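Local coordinates for protein GRMZM2G135359 pseudokinase (Zea mays, PDB 6CPY) that forms the kinase-like domain of a membrane-spanning receptor-like pseudokinase and may bind ATP, although catalytic activity is doubtful, at residues W80-K91 against Y109-M120; I48-Y57 against I67-T75. One frame throughout, in Å; residues are numbered along the deposited sequence.

Contact 1 of 2, residues W80-K91 against Y109-M120; sequences WSKENESQYRKK and YCEEEHPFTRVM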
loop_
_atom_site.group_PDB
_atom_site.type_symbol
_atom_site.label_atom_id
_atom_site.label_comp_id
_atom_site.label_asym_id
_atom_site.label_seq_id
_atom_site.Cartn_x
_atom_site.Cartn_y
_atom_site.Cartn_z
ATOM N N TRP A 80 13.402 -19.465 -12.399
ATOM C CA TRP A 80 13.223 -18.052 -12.725
ATOM C C TRP A 80 13.266 -17.854 -14.241
ATOM O O TRP A 80 14.263 -18.165 -14.874
ATOM C CB TRP A 80 14.358 -17.270 -12.075
ATOM C CG TRP A 80 14.280 -15.774 -12.167
ATOM C CD1 TRP A 80 15.024 -14.969 -12.962
ATOM C CD2 TRP A 80 13.444 -14.914 -11.388
ATOM N NE1 TRP A 80 14.705 -13.652 -12.737
ATOM C CE2 TRP A 80 13.739 -13.590 -11.770
ATOM C CE3 TRP A 80 12.486 -15.133 -10.394
ATOM C CZ2 TRP A 80 13.095 -12.487 -11.210
ATOM C CZ3 TRP A 80 11.845 -14.031 -9.828
ATOM C CH2 TRP A 80 12.159 -12.725 -10.239
ATOM N N SER A 81 12.190 -17.324 -14.817
ATOM C CA SER A 81 12.108 -17.125 -16.267
ATOM C C SER A 81 12.580 -15.743 -16.697
ATOM O O SER A 81 12.707 -14.834 -15.874
ATOM C CB SER A 81 10.665 -17.314 -16.736
ATOM O OG SER A 81 9.802 -16.390 -16.097
ATOM N N LYS A 82 12.813 -15.578 -17.999
ATOM C CA LYS A 82 13.121 -14.257 -18.557
ATOM C C LYS A 82 11.972 -13.264 -18.325
ATOM O O LYS A 82 12.206 -12.065 -18.189
ATOM C CB LYS A 82 13.433 -14.351 -20.056
ATOM N N GLU A 83 10.742 -13.768 -18.278
ATOM C CA GLU A 83 9.571 -12.927 -17.981
ATOM C C GLU A 83 9.602 -12.457 -16.526
ATOM O O GLU A 83 9.312 -11.296 -16.249
ATOM C CB GLU A 83 8.265 -13.674 -18.292
ATOM C CG GLU A 83 6.971 -13.002 -17.826
ATOM C CD GLU A 83 6.685 -11.663 -18.491
ATOM O OE1 GLU A 83 7.255 -11.373 -19.564
ATOM O OE2 GLU A 83 5.869 -10.892 -17.939
ATOM N N ASN A 84 9.945 -13.362 -15.607
ATOM C CA ASN A 84 10.109 -13.002 -14.199
ATOM C C ASN A 84 11.117 -11.867 -14.080
ATOM O O ASN A 84 10.869 -10.889 -13.378
ATOM C CB ASN A 84 10.591 -14.196 -13.353
ATOM C CG ASN A 84 9.487 -15.178 -13.007
ATOM O OD1 ASN A 84 9.712 -16.391 -13.003
ATOM N ND2 ASN A 84 8.300 -14.671 -12.695
ATOM N N GLU A 85 12.257 -12.003 -14.764
ATOM C CA GLU A 85 13.309 -10.995 -14.709
ATOM C C GLU A 85 12.813 -9.671 -15.263
ATOM O O GLU A 85 13.078 -8.616 -14.707
ATOM C CB GLU A 85 14.553 -11.449 -15.487
ATOM C CG GLU A 85 15.754 -10.525 -15.361
ATOM C CD GLU A 85 16.242 -10.324 -13.926
ATOM O OE1 GLU A 85 16.044 -11.220 -13.069
ATOM O OE2 GLU A 85 16.836 -9.259 -13.667
ATOM N N SER A 86 12.080 -9.741 -16.365
ATOM C CA SER A 86 11.544 -8.546 -16.996
ATOM C C SER A 86 10.566 -7.804 -16.069
ATOM O O SER A 86 10.656 -6.589 -15.927
ATOM C CB SER A 86 10.857 -8.917 -18.314
ATOM O OG SER A 86 10.433 -7.748 -18.982
ATOM N N GLN A 87 9.658 -8.541 -15.437
ATOM C CA GLN A 87 8.687 -7.950 -14.514
ATOM C C GLN A 87 9.341 -7.411 -13.243
ATOM O O GLN A 87 8.881 -6.434 -12.660
ATOM C CB GLN A 87 7.608 -8.971 -14.154
ATOM C CG GLN A 87 6.676 -9.290 -15.314
ATOM C CD GLN A 87 5.822 -8.092 -15.721
ATOM O OE1 GLN A 87 6.054 -7.475 -16.760
ATOM N NE2 GLN A 87 4.842 -7.747 -14.889
ATOM N N TYR A 88 10.412 -8.072 -12.814
ATOM C CA TYR A 88 11.205 -7.617 -11.677
ATOM C C TYR A 88 11.826 -6.248 -11.952
ATOM O O TYR A 88 11.716 -5.327 -11.149
ATOM C CB TYR A 88 12.278 -8.668 -11.357
ATOM C CG TYR A 88 13.262 -8.293 -10.268
ATOM C CD1 TYR A 88 12.965 -8.531 -8.919
ATOM C CD2 TYR A 88 14.490 -7.739 -10.576
ATOM C CE1 TYR A 88 13.863 -8.213 -7.924
ATOM C CE2 TYR A 88 15.395 -7.406 -9.581
ATOM C CZ TYR A 88 15.079 -7.640 -8.260
ATOM O OH TYR A 88 15.993 -7.308 -7.286
ATOM N N ARG A 89 12.491 -6.103 -13.095
ATOM C CA ARG A 89 13.118 -4.823 -13.427
ATOM C C ARG A 89 12.071 -3.743 -13.668
ATOM O O ARG A 89 12.264 -2.600 -13.279
ATOM C CB ARG A 89 14.031 -4.957 -14.650
ATOM C CG ARG A 89 15.214 -5.874 -14.406
ATOM C CD ARG A 89 16.195 -5.871 -15.565
ATOM N NE ARG A 89 17.463 -6.462 -15.134
ATOM C CZ ARG A 89 18.677 -6.040 -15.487
ATOM N NH1 ARG A 89 18.842 -4.997 -16.300
ATOM N NH2 ARG A 89 19.745 -6.666 -15.006
ATOM N N LYS A 90 10.974 -4.121 -14.314
ATOM C CA LYS A 90 9.878 -3.203 -14.611
ATOM C C LYS A 90 9.284 -2.629 -13.330
ATOM O O LYS A 90 9.084 -1.430 -13.215
ATOM C CB LYS A 90 8.801 -3.948 -15.404
ATOM C CG LYS A 90 7.618 -3.114 -15.872
ATOM C CD LYS A 90 6.879 -3.852 -16.982
ATOM C CE LYS A 90 7.668 -3.836 -18.288
ATOM N NZ LYS A 90 7.804 -5.193 -18.887
ATOM N N LYS A 91 9.020 -3.492 -12.357
ATOM C CA LYS A 91 8.510 -3.023 -11.067
ATOM C C LYS A 91 9.469 -2.031 -10.414
ATOM O O LYS A 91 9.050 -0.989 -9.926
ATOM C CB LYS A 91 8.233 -4.192 -10.115
ATOM C CG LYS A 91 7.810 -3.708 -8.733
ATOM C CD LYS A 91 7.381 -4.812 -7.797
ATOM C CE LYS A 91 6.920 -4.192 -6.487
ATOM N NZ LYS A 91 6.511 -5.212 -5.490
ATOM N N TYR A 109 17.510 -2.474 -4.251
ATOM C CA TYR A 109 17.178 -3.799 -4.747
ATOM C C TYR A 109 18.438 -4.654 -4.720
ATOM O O TYR A 109 19.538 -4.121 -4.610
ATOM C CB TYR A 109 16.586 -3.727 -6.150
ATOM C CG TYR A 109 17.572 -3.297 -7.202
ATOM C CD1 TYR A 109 17.767 -1.958 -7.486
ATOM C CD2 TYR A 109 18.330 -4.237 -7.892
ATOM C CE1 TYR A 109 18.693 -1.554 -8.438
ATOM C CE2 TYR A 109 19.255 -3.840 -8.849
ATOM C CZ TYR A 109 19.422 -2.496 -9.116
ATOM O OH TYR A 109 20.327 -2.080 -10.068
ATOM N N CYS A 110 18.268 -5.965 -4.771
ATOM C CA CYS A 110 19.423 -6.861 -4.832
ATOM C C CYS A 110 19.099 -8.061 -5.699
ATOM O O CYS A 110 18.129 -8.804 -5.452
ATOM C CB CYS A 110 19.874 -7.291 -3.440
ATOM S SG CYS A 110 21.135 -8.602 -3.432
ATOM N N GLU A 111 19.900 -8.201 -6.748
ATOM C CA GLU A 111 19.912 -9.364 -7.592
ATOM C C GLU A 111 21.278 -9.992 -7.391
ATOM O O GLU A 111 22.309 -9.318 -7.535
ATOM C CB GLU A 111 19.830 -8.994 -9.066
ATOM C CG GLU A 111 18.618 -8.224 -9.488
ATOM C CD GLU A 111 18.426 -8.331 -10.986
ATOM O OE1 GLU A 111 17.634 -9.186 -11.398
ATOM O OE2 GLU A 111 19.113 -7.610 -11.737
ATOM N N GLU A 112 21.279 -11.270 -7.079
ATOM C CA GLU A 112 22.518 -12.026 -6.910
ATOM C C GLU A 112 22.200 -13.417 -7.370
ATOM O O GLU A 112 21.095 -13.910 -7.129
ATOM C CB GLU A 112 22.980 -12.002 -5.445
ATOM C CG GLU A 112 24.113 -12.962 -5.096
ATOM C CD GLU A 112 25.372 -12.714 -5.887
ATOM O OE1 GLU A 112 25.853 -11.556 -5.888
ATOM O OE2 GLU A 112 25.886 -13.679 -6.508
ATOM N N GLU A 113 23.151 -14.048 -8.058
ATOM C CA GLU A 113 22.940 -15.393 -8.603
ATOM C C GLU A 113 23.377 -16.486 -7.648
ATOM O O GLU A 113 22.856 -17.596 -7.722
ATOM C CB GLU A 113 23.673 -15.563 -9.939
ATOM C CG GLU A 113 23.152 -14.682 -11.066
ATOM C CD GLU A 113 21.649 -14.817 -11.262
ATOM O OE1 GLU A 113 21.156 -15.962 -11.392
ATOM O OE2 GLU A 113 20.961 -13.771 -11.270
ATOM N N HIS A 114 24.326 -16.185 -6.760
ATOM C CA HIS A 114 24.895 -17.192 -5.865
ATOM C C HIS A 114 24.907 -16.760 -4.395
ATOM O O HIS A 114 25.773 -15.969 -4.001
ATOM C CB HIS A 114 26.329 -17.511 -6.318
ATOM C CG HIS A 114 26.454 -17.730 -7.791
ATOM N ND1 HIS A 114 27.074 -16.830 -8.630
ATOM C CD2 HIS A 114 26.021 -18.741 -8.580
ATOM C CE1 HIS A 114 27.018 -17.277 -9.872
ATOM N NE2 HIS A 114 26.385 -18.435 -9.869
ATOM N N PRO A 115 23.965 -17.241 -3.578
ATOM C CA PRO A 115 22.827 -18.056 -4.004
ATOM C C PRO A 115 21.741 -17.197 -4.640
ATOM O O PRO A 115 21.825 -15.967 -4.606
ATOM C CB PRO A 115 22.323 -18.648 -2.696
ATOM C CG PRO A 115 22.653 -17.613 -1.685
ATOM C CD PRO A 115 23.941 -17.002 -2.126
ATOM N N PHE A 116 20.724 -17.844 -5.194
ATOM C CA PHE A 116 19.748 -17.120 -6.005
ATOM C C PHE A 116 18.971 -16.123 -5.141
ATOM O O PHE A 116 18.393 -16.497 -4.122
ATOM C CB PHE A 116 18.787 -18.065 -6.704
ATOM C CG PHE A 116 17.853 -17.357 -7.628
ATOM C CD1 PHE A 116 18.287 -16.952 -8.875
ATOM C CD2 PHE A 116 16.573 -17.035 -7.224
ATOM C CE1 PHE A 116 17.444 -16.260 -9.729
ATOM C CE2 PHE A 116 15.716 -16.347 -8.075
ATOM C CZ PHE A 116 16.159 -15.964 -9.320
ATOM N N THR A 117 18.992 -14.858 -5.558
ATOM C CA THR A 117 18.413 -13.759 -4.783
ATOM C C THR A 117 17.689 -12.793 -5.713
ATOM O O THR A 117 18.269 -12.291 -6.669
ATOM C CB THR A 117 19.523 -12.960 -4.070
ATOM O OG1 THR A 117 20.390 -13.859 -3.361
ATOM C CG2 THR A 117 18.939 -11.927 -3.105
ATOM N N ARG A 118 16.422 -12.523 -5.424
ATOM C CA ARG A 118 15.713 -11.457 -6.108
ATOM C C ARG A 118 14.908 -10.731 -5.051
ATOM O O ARG A 118 13.865 -11.221 -4.619
ATOM C CB ARG A 118 14.800 -12.020 -7.201
ATOM C CG ARG A 118 15.524 -12.581 -8.417
ATOM C CD ARG A 118 16.215 -11.484 -9.205
ATOM N NE ARG A 118 16.819 -11.965 -10.437
ATOM C CZ ARG A 118 17.943 -12.683 -10.512
ATOM N NH1 ARG A 118 18.600 -13.052 -9.417
ATOM N NH2 ARG A 118 18.399 -13.060 -11.703
ATOM N N VAL A 119 15.436 -9.609 -4.576
ATOM C CA VAL A 119 14.757 -8.848 -3.520
ATOM C C VAL A 119 14.600 -7.377 -3.850
ATOM O O VAL A 119 15.326 -6.800 -4.681
ATOM C CB VAL A 119 15.412 -8.983 -2.108
ATOM C CG1 VAL A 119 15.821 -10.414 -1.777
ATOM C CG2 VAL A 119 16.538 -8.001 -1.906
ATOM N N MET A 120 13.650 -6.767 -3.149
ATOM C CA MET A 120 13.393 -5.348 -3.200
ATOM C C MET A 120 13.374 -4.867 -1.767
ATOM O O MET A 120 12.827 -5.541 -0.888
ATOM C CB MET A 120 12.051 -5.066 -3.896
ATOM C CG MET A 120 12.115 -5.390 -5.382
ATOM S SD MET A 120 10.593 -5.046 -6.274
ATOM C CE MET A 120 10.855 -6.045 -7.745
#

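Contact 2 of 2, residues I48-Y57 against I67-T75; sequences IGSTSTCMLY and IAVASSLVT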
loop_
_atom_site.group_PDB
_atom_site.type_symbol
_atom_site.label_atom_id
_atom_site.label_comp_id
_atom_site.label_asym_id
_atom_site.label_seq_id
_atom_site.Cartn_x
_atom_site.Cartn_y
_atom_site.Cartn_z
ATOM N N ILE A 48 8.917 -10.547 9.048
ATOM C CA ILE A 48 7.850 -9.573 9.276
ATOM C C ILE A 48 6.520 -10.185 8.864
ATOM O O ILE A 48 5.517 -10.022 9.551
ATOM C CB ILE A 48 8.034 -8.288 8.434
ATOM C CG1 ILE A 48 9.361 -7.610 8.766
ATOM C CG2 ILE A 48 6.855 -7.330 8.654
ATOM C CD1 ILE A 48 9.641 -6.376 7.945
ATOM N N GLY A 49 6.524 -10.872 7.725
ATOM C CA GLY A 49 5.320 -11.482 7.175
ATOM C C GLY A 49 5.568 -12.139 5.829
ATOM O O GLY A 49 6.710 -12.437 5.470
ATOM N N SER A 50 4.490 -12.351 5.076
ATOM C CA SER A 50 4.556 -13.051 3.796
ATOM C C SER A 50 3.341 -12.727 2.925
ATOM O O SER A 50 2.273 -12.400 3.444
ATOM C CB SER A 50 4.606 -14.557 4.030
ATOM O OG SER A 50 3.476 -14.974 4.779
ATOM N N THR A 51 3.517 -12.840 1.608
ATOM C CA THR A 51 2.432 -12.644 0.640
ATOM C C THR A 51 2.387 -13.848 -0.314
ATOM O O THR A 51 3.085 -14.832 -0.097
ATOM C CB THR A 51 2.617 -11.330 -0.160
ATOM O OG1 THR A 51 3.754 -11.438 -1.032
ATOM C CG2 THR A 51 2.801 -10.130 0.781
ATOM N N SER A 52 1.573 -13.763 -1.367
ATOM C CA SER A 52 1.441 -14.849 -2.343
ATOM C C SER A 52 2.655 -14.990 -3.250
ATOM O O SER A 52 2.829 -16.023 -3.889
ATOM C CB SER A 52 0.191 -14.651 -3.208
ATOM O OG SER A 52 0.354 -13.543 -4.080
ATOM N N THR A 53 3.479 -13.950 -3.326
ATOM C CA THR A 53 4.669 -13.972 -4.158
ATOM C C THR A 53 5.965 -13.685 -3.401
ATOM O O THR A 53 7.023 -13.621 -4.029
ATOM C CB THR A 53 4.557 -12.925 -5.291
ATOM O OG1 THR A 53 4.574 -11.598 -4.736
ATOM C CG2 THR A 53 3.276 -13.135 -6.098
ATOM N N CYS A 54 5.914 -13.501 -2.081
ATOM C CA CYS A 54 7.115 -13.060 -1.348
ATOM C C CYS A 54 7.122 -13.272 0.172
ATOM O O CYS A 54 6.080 -13.325 0.813
ATOM C CB CYS A 54 7.399 -11.574 -1.642
ATOM S SG CYS A 54 6.575 -10.371 -0.570
ATOM N N MET A 55 8.333 -13.392 0.717
ATOM C CA MET A 55 8.599 -13.356 2.154
ATOM C C MET A 55 9.035 -11.947 2.488
ATOM O O MET A 55 9.697 -11.317 1.658
ATOM C CB MET A 55 9.764 -14.285 2.502
ATOM C CG MET A 55 9.487 -15.760 2.349
ATOM S SD MET A 55 8.265 -16.354 3.526
ATOM C CE MET A 55 8.996 -15.886 5.093
ATOM N N LEU A 56 8.695 -11.464 3.688
ATOM C CA LEU A 56 9.110 -10.133 4.144
ATOM C C LEU A 56 10.021 -10.214 5.366
ATOM O O LEU A 56 9.619 -10.719 6.417
ATOM C CB LEU A 56 7.899 -9.283 4.495
ATOM C CG LEU A 56 6.968 -9.026 3.327
ATOM C CD1 LEU A 56 5.621 -8.562 3.855
ATOM C CD2 LEU A 56 7.589 -8.000 2.385
ATOM N N TYR A 57 11.240 -9.707 5.215
ATOM C CA TYR A 57 12.261 -9.806 6.245
ATOM C C TYR A 57 12.593 -8.450 6.811
ATOM O O TYR A 57 12.633 -7.451 6.098
ATOM C CB TYR A 57 13.531 -10.444 5.686
ATOM C CG TYR A 57 13.340 -11.870 5.248
ATOM C CD1 TYR A 57 13.214 -12.891 6.187
ATOM C CD2 TYR A 57 13.274 -12.205 3.894
ATOM C CE1 TYR A 57 13.031 -14.202 5.794
ATOM C CE2 TYR A 57 13.100 -13.522 3.491
ATOM C CZ TYR A 57 12.978 -14.510 4.448
ATOM O OH TYR A 57 12.791 -15.817 4.081
ATOM N N ILE A 67 14.590 -1.467 7.426
ATOM C CA ILE A 67 14.098 -1.872 6.113
ATOM C C ILE A 67 13.209 -3.090 6.208
ATOM O O ILE A 67 13.320 -3.915 7.122
ATOM C CB ILE A 67 15.259 -2.167 5.125
ATOM C CG1 ILE A 67 16.218 -3.221 5.682
ATOM C CG2 ILE A 67 16.016 -0.885 4.810
ATOM C CD1 ILE A 67 17.342 -3.611 4.741
ATOM N N ALA A 68 12.314 -3.197 5.241
ATOM C CA ALA A 68 11.552 -4.395 5.035
ATOM C C ALA A 68 11.981 -4.908 3.676
ATOM O O ALA A 68 11.886 -4.186 2.673
ATOM C CB ALA A 68 10.067 -4.095 5.054
ATOM N N VAL A 69 12.441 -6.149 3.653
ATOM C CA VAL A 69 12.998 -6.737 2.449
ATOM C C VAL A 69 12.014 -7.746 1.897
ATOM O O VAL A 69 11.682 -8.714 2.568
ATOM C CB VAL A 69 14.342 -7.395 2.765
ATOM C CG1 VAL A 69 14.903 -8.103 1.542
ATOM C CG2 VAL A 69 15.302 -6.340 3.295
ATOM N N ALA A 70 11.535 -7.499 0.678
ATOM C CA ALA A 70 10.617 -8.404 -0.001
ATOM C C ALA A 70 11.451 -9.324 -0.872
ATOM O O ALA A 70 12.184 -8.850 -1.742
ATOM C CB ALA A 70 9.620 -7.625 -0.849
ATOM N N SER A 71 11.328 -10.633 -0.642
ATOM C CA SER A 71 12.176 -11.625 -1.283
ATOM C C SER A 71 11.307 -12.626 -2.021
ATOM O O SER A 71 10.308 -13.119 -1.477
ATOM C CB SER A 71 13.034 -12.352 -0.237
ATOM O OG SER A 71 13.893 -13.329 -0.825
ATOM N N SER A 72 11.691 -12.922 -3.260
ATOM C CA SER A 72 11.000 -13.906 -4.073
ATOM C C SER A 72 10.979 -15.261 -3.381
ATOM O O SER A 72 11.891 -15.599 -2.631
ATOM C CB SER A 72 11.699 -14.044 -5.436
ATOM O OG SER A 72 11.031 -14.999 -6.258
ATOM N N LEU A 73 9.941 -16.037 -3.653
ATOM C CA LEU A 73 9.854 -17.405 -3.161
ATOM C C LEU A 73 10.715 -18.350 -4.005
ATOM O O LEU A 73 10.989 -19.472 -3.586
ATOM C CB LEU A 73 8.403 -17.881 -3.165
ATOM C CG LEU A 73 7.407 -17.009 -2.390
ATOM C CD1 LEU A 73 5.988 -17.548 -2.559
ATOM C CD2 LEU A 73 7.797 -16.925 -0.924
ATOM N N VAL A 74 11.133 -17.889 -5.185
ATOM C CA VAL A 74 11.981 -18.675 -6.088
ATOM C C VAL A 74 13.361 -18.914 -5.472
ATOM O O VAL A 74 14.018 -17.970 -5.041
ATOM C CB VAL A 74 12.118 -17.969 -7.453
ATOM C CG1 VAL A 74 13.119 -18.686 -8.354
ATOM C CG2 VAL A 74 10.760 -17.879 -8.131
ATOM N N THR A 75 13.795 -20.177 -5.449
ATOM C CA THR A 75 15.022 -20.585 -4.752
ATOM C C THR A 75 16.159 -21.083 -5.679
ATOM O O THR A 75 17.208 -21.524 -5.199
ATOM C CB THR A 75 14.704 -21.690 -3.719
ATOM O OG1 THR A 75 14.339 -22.902 -4.389
ATOM C CG2 THR A 75 13.548 -21.271 -2.815
#

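Contact 1 of 2, residues W80-K91 against Y109-M120
Arg118 lies across one face of the Trp80 indole: its CG sits 3.8 Å from the centroid of the six-membered ring of Trp80, a CH-pi contact. Phe116 CZ reaches the same face 3.4 Å from Trp80 CG, the two rings meeting obliquely. Arg118 CD lies over the centre of the Tyr88 ring. Beyond these methylenes, Arg118 NE forms a salt bridge with Glu85 OE1 (2.8 Å, 162° at the hydrogen) on the syn lone pair. Trp80 NE1 takes the anti lone pair of Glu85 OE1, also at 2.8 Å, so two N-H groups grip that oxygen. Glu85 OE2 lies 2.4 Å from Glu111 OE1; one acid probably holds a proton.

This is helix C of a kinase N-lobe seated on the hairpin of strands 106-112 and 117-123; the 82-91 segment runs 24° from strand segment 117-120. Tyr88, with CG anti to its N (chi1 175°), drives its ring from the helix toward the sheet and donates from OH to Val119 O (2.7 Å). Met120 CE lies 3.5 Å from Tyr88 CD1. Lys91 packs its extended chain on the Met120 sulfur, its NZ bonding Asp190 O and Glu192 O.

In the wider salt-bridge network of Glu85, Arg89, Glu111, Glu113 and Arg118, Glu113 OE2 binds Arg118 NH2 at 2.7 Å and Arg89 NE binds Glu85 OE2. Asn84 CB, in a capping box with Ser81, covers the opposite indole face. With an alanine for Trp80 the indole N-H is gone, and Glu85 OE1 would probably be freer to turn, with a gap opened beside the Arg118 methylenes and Phe116 CZ.

Contact 2 of 2, residues I48-Y57 against I67-T75
Residues 54-57 and 67-72 run antiparallel, their short axes 4.6 Å apart at closest and 153° between directions. Met55 with Ser71 and Tyr57 with Val69 are hydrogen-bonded pairs, and Leu56 with Ala70 is the non-hydrogen-bonded pair between them. Four N-H...O bonds of ordinary length, each at least 157° at the hydrogen, join them: Met55 N to Ser71 O is 3.0 Å, Ser71 N to Met55 O 2.9 Å, Tyr57 N to Val69 O 2.9 Å and Val69 N to Tyr57 O 2.8 Å. These are the second and third strands of the kinase N-lobe sheet, and the turn at 51-53 occupies the place of the glycine-rich loop. By sequence pattern, Ala70 probably stands where active kinases carry the lysine of the VAVK motif, consistent with a pseudokinase.

A classic beta bulge, with Ile48 and Gly49 facing Leu56, joins the first strand; from it Ile48 CD1 reaches Ala68 CB at 3.7 Å. On the sheet face of Leu56 and Ala70, the CD2 branch of Leu56 lies 3.8 Å from Ala70 CB, and Cys54 SG approaches the same methyl more loosely. The other face carries Met55, Tyr57, Val69 and Ser71. Here Tyr57, with CG anti to its carbonyl carbon (chi1 -64°), presents a ring edge to Ser71 CB, while Phe44 meets that ring edge-to-face.

Past the paired strands, Leu73 folds back over the turn, its CG against the Thr53 carbonyl group and its CD1 against Ser52 O. The Ser52 and Thr53 hydroxyls are bonded to the Glu192 carboxylate. Leu73 CD2 closes on Met55 CG at 3.9 Å, the two side chains crossing at about a right angle.

Overall arrangement
Both contacts belong to the N-lobe and its five-stranded antiparallel sheet, their centres about 13 Å apart. Along the chain they come in series: contact 2 pairs strands 54-60 and 66-72, and helix 82-96 of contact 1 follows. Strands 66-72 and 117-123 are sheet neighbours, so the contacts meet directly; Met120 O and Ala70 N, 2.8 Å apart, form a probable hydrogen bond, and Phe116 packs on Val74. Glu192 offers a second connection, its backbone oxygen taking Lys91 of contact 1 and its carboxylate binding Ser52 and Thr53 of contact 2. Glu192, from a distant chain segment, thus links the helix to the turn at 51-53.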